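Local coordinates for protein (sliding clamp) (Enterobacteria phage RB69, PDB 1B77), which probably encircles DNA as a ring of three subunits and tethers the phage DNA polymerase to its template, raising its processivity, at residues S113-I118 against K195-G200; D144-I149 against L169-G174. All coordinates share one frame; numbering follows the deposited sequence.

How the contacts relate
Both contacts lie in the C-terminal half of the clamp subunit, on the same side of the chain's centre, with their centres about 11 Å apart. Along the chain, contact 2 is nested inside the loop closed by contact 1. Each joins a strand that is outermost within this chain to its neighbour, but in different antiparallel sheets: 114-118 borders one, 165-171 the other. The two edge strands meet where Thr116 OG1 of contact 1 lies 3.0 Å from Thr170 OG1 of contact 2, probably a hydrogen bond. Apolar packing continues beside it, with Val114 CG1 3.7 Å from Tyr172 CE1. No other subunit of the assembly touches either contact.

Contact 1: residues S113-I118 against K195-G200; sequences SVITEI and KVMLWG
Thr116 and Val196 lie side by side and point to the same face of the sheet. With OG1 anti to the backbone N (chi1 180°), Thr116 sets CG2 between its N and carbonyl carbon, where the methyl presses on Val196 CB at 3.3 Å, tighter than usual van der Waals contact. The hydroxyl is hydrogen-bonded instead to Thr170 OG1. The Val196 CG2 branch meets Ile118 CG2 at 4.1 Å, the two side chains crossing at a slant. Val114 and Leu198 share this buried face and rest on Phe178 and Phe180 respectively. On the reverse face Ile115 runs alongside Met197, CG1 to CG at 4.1 Å, while Ile115 CG2 packs against the aliphatic CG of Lys195; Glu117 and Lys195 extend this more exposed row. The backbones are tied by hydrogen bonds between Val114 and Leu198 and between Thr116 and Val196, each pair bonding in both directions. Leu198 N donates to Val114 O at 2.9 Å; Val196 N approaches Thr116 O from above its carbonyl plane. Leu198 O is gripped twice, by Ser113 N at 2.7 Å in its carbonyl plane and by Val114 N at 3.1 Å, slightly tilted. Ser113 then turns its side chain toward the facing strand: OG, beside its own backbone N (chi1 -56°), accepts from Gly200 N at 3.1 Å and comes obliquely within 3.6 Å of Trp199 CD1. A side-chain oxygen thus takes up the next amide of 195-200 that faces this strand, just beyond the regular pairing. Two residues, Ser113 and Val114, facing one, Leu198, make a classic beta bulge at the start of the edge strand of an antiparallel sheet, within the DNA-clamp fold.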
loop_
_atom_site.group_PDB
_atom_site.type_symbol
_atom_site.label_atom_id
_atom_site.label_comp_id
_atom_site.label_asym_id
_atom_site.label_seq_id
_atom_site.Cartn_x
_atom_site.Cartn_y
_atom_site.Cartn_z
ATOM N N SER A 113 32.185 28.497 4.258
ATOM C CA SER A 113 32.010 29.919 4.478
ATOM C C SER A 113 31.274 30.067 5.800
ATOM O O SER A 113 31.511 31.012 6.549
ATOM C CB SER A 113 31.189 30.538 3.342
ATOM O OG SER A 113 31.775 30.274 2.080
ATOM N N VAL A 114 30.369 29.125 6.075
ATOM C CA VAL A 114 29.600 29.119 7.321
ATOM C C VAL A 114 29.235 27.684 7.670
ATOM O O VAL A 114 28.961 26.873 6.780
ATOM C CB VAL A 114 28.265 29.875 7.206
ATOM C CG1 VAL A 114 27.936 30.535 8.534
ATOM C CG2 VAL A 114 28.306 30.866 6.076
ATOM N N ILE A 115 29.201 27.375 8.960
ATOM C CA ILE A 115 28.849 26.035 9.402
ATOM C C ILE A 115 27.642 26.060 10.323
ATOM O O ILE A 115 27.554 26.896 11.215
ATOM C CB ILE A 115 30.008 25.365 10.175
ATOM C CG1 ILE A 115 31.230 25.199 9.265
ATOM C CG2 ILE A 115 29.555 24.018 10.717
ATOM C CD1 ILE A 115 32.455 24.613 9.969
ATOM N N THR A 116 26.707 25.144 10.097
ATOM C CA THR A 116 25.522 25.027 10.946
ATOM C C THR A 116 25.222 23.540 11.062
ATOM O O THR A 116 26.071 22.710 10.732
ATOM C CB THR A 116 24.284 25.772 10.357
ATOM O OG1 THR A 116 23.163 25.610 11.237
ATOM C CG2 THR A 116 23.920 25.234 8.983
ATOM N N GLU A 117 24.026 23.197 11.529
ATOM C CA GLU A 117 23.666 21.798 11.671
ATOM C C GLU A 117 22.168 21.602 11.822
ATOM O O GLU A 117 21.457 22.493 12.268
ATOM C CB GLU A 117 24.383 21.194 12.877
ATOM C CG GLU A 117 23.855 21.622 14.234
ATOM C CD GLU A 117 24.677 21.036 15.374
ATOM O OE1 GLU A 117 25.043 19.840 15.295
ATOM O OE2 GLU A 117 24.953 21.761 16.356
ATOM N N ILE A 118 21.696 20.425 11.438
ATOM C CA ILE A 118 20.283 20.099 11.536
ATOM C C ILE A 118 20.141 18.744 12.233
ATOM O O ILE A 118 20.848 17.791 11.905
ATOM C CB ILE A 118 19.643 20.056 10.130
ATOM C CG1 ILE A 118 18.145 19.781 10.234
ATOM C CG2 ILE A 118 20.362 19.027 9.263
ATOM C CD1 ILE A 118 17.381 20.113 8.964
ATOM N N LYS A 195 25.995 17.893 10.065
ATOM C CA LYS A 195 26.766 19.114 10.206
ATOM C C LYS A 195 26.571 19.733 8.821
ATOM O O LYS A 195 26.820 19.076 7.814
ATOM C CB LYS A 195 28.248 18.798 10.439
ATOM C CG LYS A 195 29.145 20.027 10.397
ATOM C CD LYS A 195 30.511 19.762 11.034
ATOM C CE LYS A 195 31.285 18.684 10.296
ATOM N NZ LYS A 195 32.618 18.434 10.926
ATOM N N VAL A 196 26.112 20.975 8.765
ATOM C CA VAL A 196 25.870 21.632 7.483
ATOM C C VAL A 196 26.912 22.687 7.155
ATOM O O VAL A 196 27.011 23.702 7.833
ATOM C CB VAL A 196 24.490 22.302 7.473
ATOM C CG1 VAL A 196 24.218 22.930 6.106
ATOM C CG2 VAL A 196 23.427 21.280 7.831
ATOM N N MET A 197 27.678 22.448 6.101
ATOM C CA MET A 197 28.712 23.385 5.687
ATOM C C MET A 197 28.338 24.072 4.374
ATOM O O MET A 197 28.194 23.424 3.335
ATOM C CB MET A 197 30.034 22.646 5.555
ATOM C CG MET A 197 30.424 21.952 6.843
ATOM S SD MET A 197 31.812 20.870 6.632
ATOM C CE MET A 197 30.982 19.372 6.057
ATOM N N LEU A 198 28.186 25.390 4.440
ATOM C CA LEU A 198 27.801 26.187 3.283
ATOM C C LEU A 198 28.985 26.954 2.693
ATOM O O LEU A 198 29.790 27.540 3.423
ATOM C CB LEU A 198 26.692 27.148 3.695
ATOM C CG LEU A 198 25.528 26.444 4.398
ATOM C CD1 LEU A 198 24.621 27.464 5.056
ATOM C CD2 LEU A 198 24.764 25.602 3.394
ATOM N N TRP A 199 29.083 26.953 1.368
ATOM C CA TRP A 199 30.183 27.623 0.691
ATOM C C TRP A 199 29.776 28.466 -0.497
ATOM O O TRP A 199 28.997 28.036 -1.346
ATOM C CB TRP A 199 31.199 26.598 0.210
ATOM C CG TRP A 199 32.242 27.181 -0.689
ATOM C CD1 TRP A 199 33.271 27.997 -0.326
ATOM C CD2 TRP A 199 32.374 26.969 -2.099
ATOM N NE1 TRP A 199 34.043 28.298 -1.420
ATOM C CE2 TRP A 199 33.518 27.675 -2.521
ATOM C CE3 TRP A 199 31.644 26.236 -3.045
ATOM C CZ2 TRP A 199 33.948 27.682 -3.850
ATOM C CZ3 TRP A 199 32.074 26.242 -4.374
ATOM C CH2 TRP A 199 33.216 26.958 -4.757
ATOM N N GLY A 200 30.352 29.660 -0.561
ATOM C CA GLY A 200 30.066 30.571 -1.649
ATOM C C GLY A 200 31.320 31.318 -2.059
ATOM O O GLY A 200 32.032 31.857 -1.216
#

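Contact 2: residues D144-I149 against L169-G174; sequences DGKIVI and LTDYDG
The Tyr172 ring is met obliquely by Ile147 CD1, which lies 3.6 Å from Tyr172 CG and 3.5 Å from Tyr172 CB. Gly174 N sits over the centre of one face of the ring, 3.4 Å above its plane. Phe178 packs edge-to-face with the ring, and Tyr172 OH is hydrogen-bonded to Asn176 O. Ile147 reaches the tyrosine because CG1 sits beside the backbone N (chi1 -62°) and chi2 (-64°) turns CD1 to the ring. An antiparallel pair carries these side chains, the outermost strand 165-171 against 146-152, in the five-stranded antiparallel sheet of the C-terminal half of the clamp. Ile147 is held at both backbone ends: its N meets Thr170 O at 2.8 Å, and its O takes Leu169 N at 2.9 Å. Past the strand end, Tyr172 N is hydrogen-bonded to Gly145 O at 2.7 Å from above the carbonyl plane. Lys146 and Asp171 are a non-hydrogen-bonded pair whose side chains run alongside each other, closing a salt bridge of 2.6 Å from NZ to OD1; the lysine bends at chi4 (-62°) to bring NZ nearly onto the C-O axis. The Leu169 and Ile149 side chains cross obliquely, CD1 of Leu169 3.7 Å from CG1 of Ile149.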
loop_
_atom_site.group_PDB
_atom_site.type_symbol
_atom_site.label_atom_id
_atom_site.label_comp_id
_atom_site.label_asym_id
_atom_site.label_seq_id
_atom_site.Cartn_x
_atom_site.Cartn_y
_atom_site.Cartn_z
ATOM N N ASP A 144 18.177 37.412 12.462
ATOM C CA ASP A 144 18.094 37.709 13.892
ATOM C C ASP A 144 19.066 36.937 14.777
ATOM O O ASP A 144 18.686 36.431 15.839
ATOM C CB ASP A 144 16.658 37.486 14.378
ATOM C CG ASP A 144 15.681 38.497 13.794
ATOM O OD1 ASP A 144 15.774 39.696 14.140
ATOM O OD2 ASP A 144 14.823 38.095 12.980
ATOM N N GLY A 145 20.320 36.859 14.343
ATOM C CA GLY A 145 21.328 36.154 15.122
ATOM C C GLY A 145 21.232 34.640 15.050
ATOM O O GLY A 145 21.804 33.935 15.883
ATOM N N LYS A 146 20.509 34.139 14.054
ATOM C CA LYS A 146 20.348 32.704 13.875
ATOM C C LYS A 146 20.403 32.310 12.405
ATOM O O LYS A 146 20.233 33.149 11.517
ATOM C CB LYS A 146 19.014 32.254 14.467
ATOM C CG LYS A 146 18.912 32.461 15.959
ATOM C CD LYS A 146 17.598 31.940 16.495
ATOM C CE LYS A 146 17.630 31.846 18.008
ATOM N NZ LYS A 146 18.687 30.893 18.455
ATOM N N ILE A 147 20.677 31.034 12.149
ATOM C CA ILE A 147 20.702 30.537 10.785
ATOM C C ILE A 147 19.333 29.906 10.660
ATOM O O ILE A 147 18.920 29.145 11.539
ATOM C CB ILE A 147 21.780 29.449 10.567
ATOM C CG1 ILE A 147 23.170 30.027 10.825
ATOM C CG2 ILE A 147 21.714 28.918 9.126
ATOM C CD1 ILE A 147 23.559 31.120 9.869
ATOM N N VAL A 148 18.612 30.239 9.597
ATOM C CA VAL A 148 17.286 29.680 9.411
ATOM C C VAL A 148 17.073 29.099 8.023
ATOM O O VAL A 148 17.737 29.485 7.065
ATOM C CB VAL A 148 16.194 30.737 9.668
ATOM C CG1 VAL A 148 16.336 31.292 11.076
ATOM C CG2 VAL A 148 16.296 31.849 8.636
ATOM N N ILE A 149 16.148 28.150 7.941
ATOM C CA ILE A 149 15.786 27.510 6.684
ATOM C C ILE A 149 14.349 27.884 6.374
ATOM O O ILE A 149 13.447 27.560 7.145
ATOM C CB ILE A 149 15.854 25.969 6.773
ATOM C CG1 ILE A 149 17.303 25.514 6.938
ATOM C CG2 ILE A 149 15.226 25.352 5.533
ATOM C CD1 ILE A 149 17.488 24.003 6.898
ATOM N N LEU A 169 17.867 26.866 13.062
ATOM C CA LEU A 169 18.927 25.900 13.314
ATOM C C LEU A 169 19.827 26.276 14.485
ATOM O O LEU A 169 19.554 25.904 15.629
ATOM C CB LEU A 169 19.759 25.699 12.041
ATOM C CG LEU A 169 18.903 25.268 10.839
ATOM C CD1 LEU A 169 19.777 25.097 9.606
ATOM C CD2 LEU A 169 18.167 23.979 11.171
ATOM N N THR A 170 20.894 27.020 14.203
ATOM C CA THR A 170 21.849 27.435 15.227
ATOM C C THR A 170 22.015 28.951 15.303
ATOM O O THR A 170 21.468 29.692 14.476
ATOM C CB THR A 170 23.228 26.828 14.956
ATOM O OG1 THR A 170 23.680 27.250 13.664
ATOM C CG2 THR A 170 23.164 25.312 14.996
ATOM N N ASP A 171 22.782 29.402 16.295
ATOM C CA ASP A 171 23.031 30.825 16.482
ATOM C C ASP A 171 24.110 31.276 15.514
ATOM O O ASP A 171 25.032 30.528 15.215
ATOM C CB ASP A 171 23.494 31.126 17.914
ATOM C CG ASP A 171 22.502 30.657 18.967
ATOM O OD1 ASP A 171 21.291 30.894 18.804
ATOM O OD2 ASP A 171 22.947 30.057 19.966
ATOM N N TYR A 172 23.985 32.502 15.021
ATOM C CA TYR A 172 24.968 33.044 14.093
ATOM C C TYR A 172 25.337 34.460 14.490
ATOM O O TYR A 172 24.532 35.383 14.352
ATOM C CB TYR A 172 24.430 33.045 12.660
ATOM C CG TYR A 172 25.392 33.670 11.673
ATOM C CD1 TYR A 172 26.628 33.079 11.402
ATOM C CD2 TYR A 172 25.078 34.860 11.012
ATOM C CE1 TYR A 172 27.524 33.650 10.499
ATOM C CE2 TYR A 172 25.966 35.444 10.107
ATOM C CZ TYR A 172 27.186 34.832 9.855
ATOM O OH TYR A 172 28.066 35.395 8.958
ATOM N N ASP A 173 26.568 34.624 14.966
ATOM C CA ASP A 173 27.064 35.923 15.399
ATOM C C ASP A 173 27.988 36.520 14.352
ATOM O O ASP A 173 28.554 37.596 14.550
ATOM C CB ASP A 173 27.819 35.764 16.712
ATOM C CG ASP A 173 27.077 34.881 17.695
ATOM O OD1 ASP A 173 25.871 35.127 17.931
ATOM O OD2 ASP A 173 27.702 33.931 18.223
ATOM N N GLY A 174 28.123 35.815 13.235
ATOM C CA GLY A 174 28.984 36.254 12.162
ATOM C C GLY A 174 28.700 37.625 11.585
ATOM O O GLY A 174 27.682 38.269 11.864
#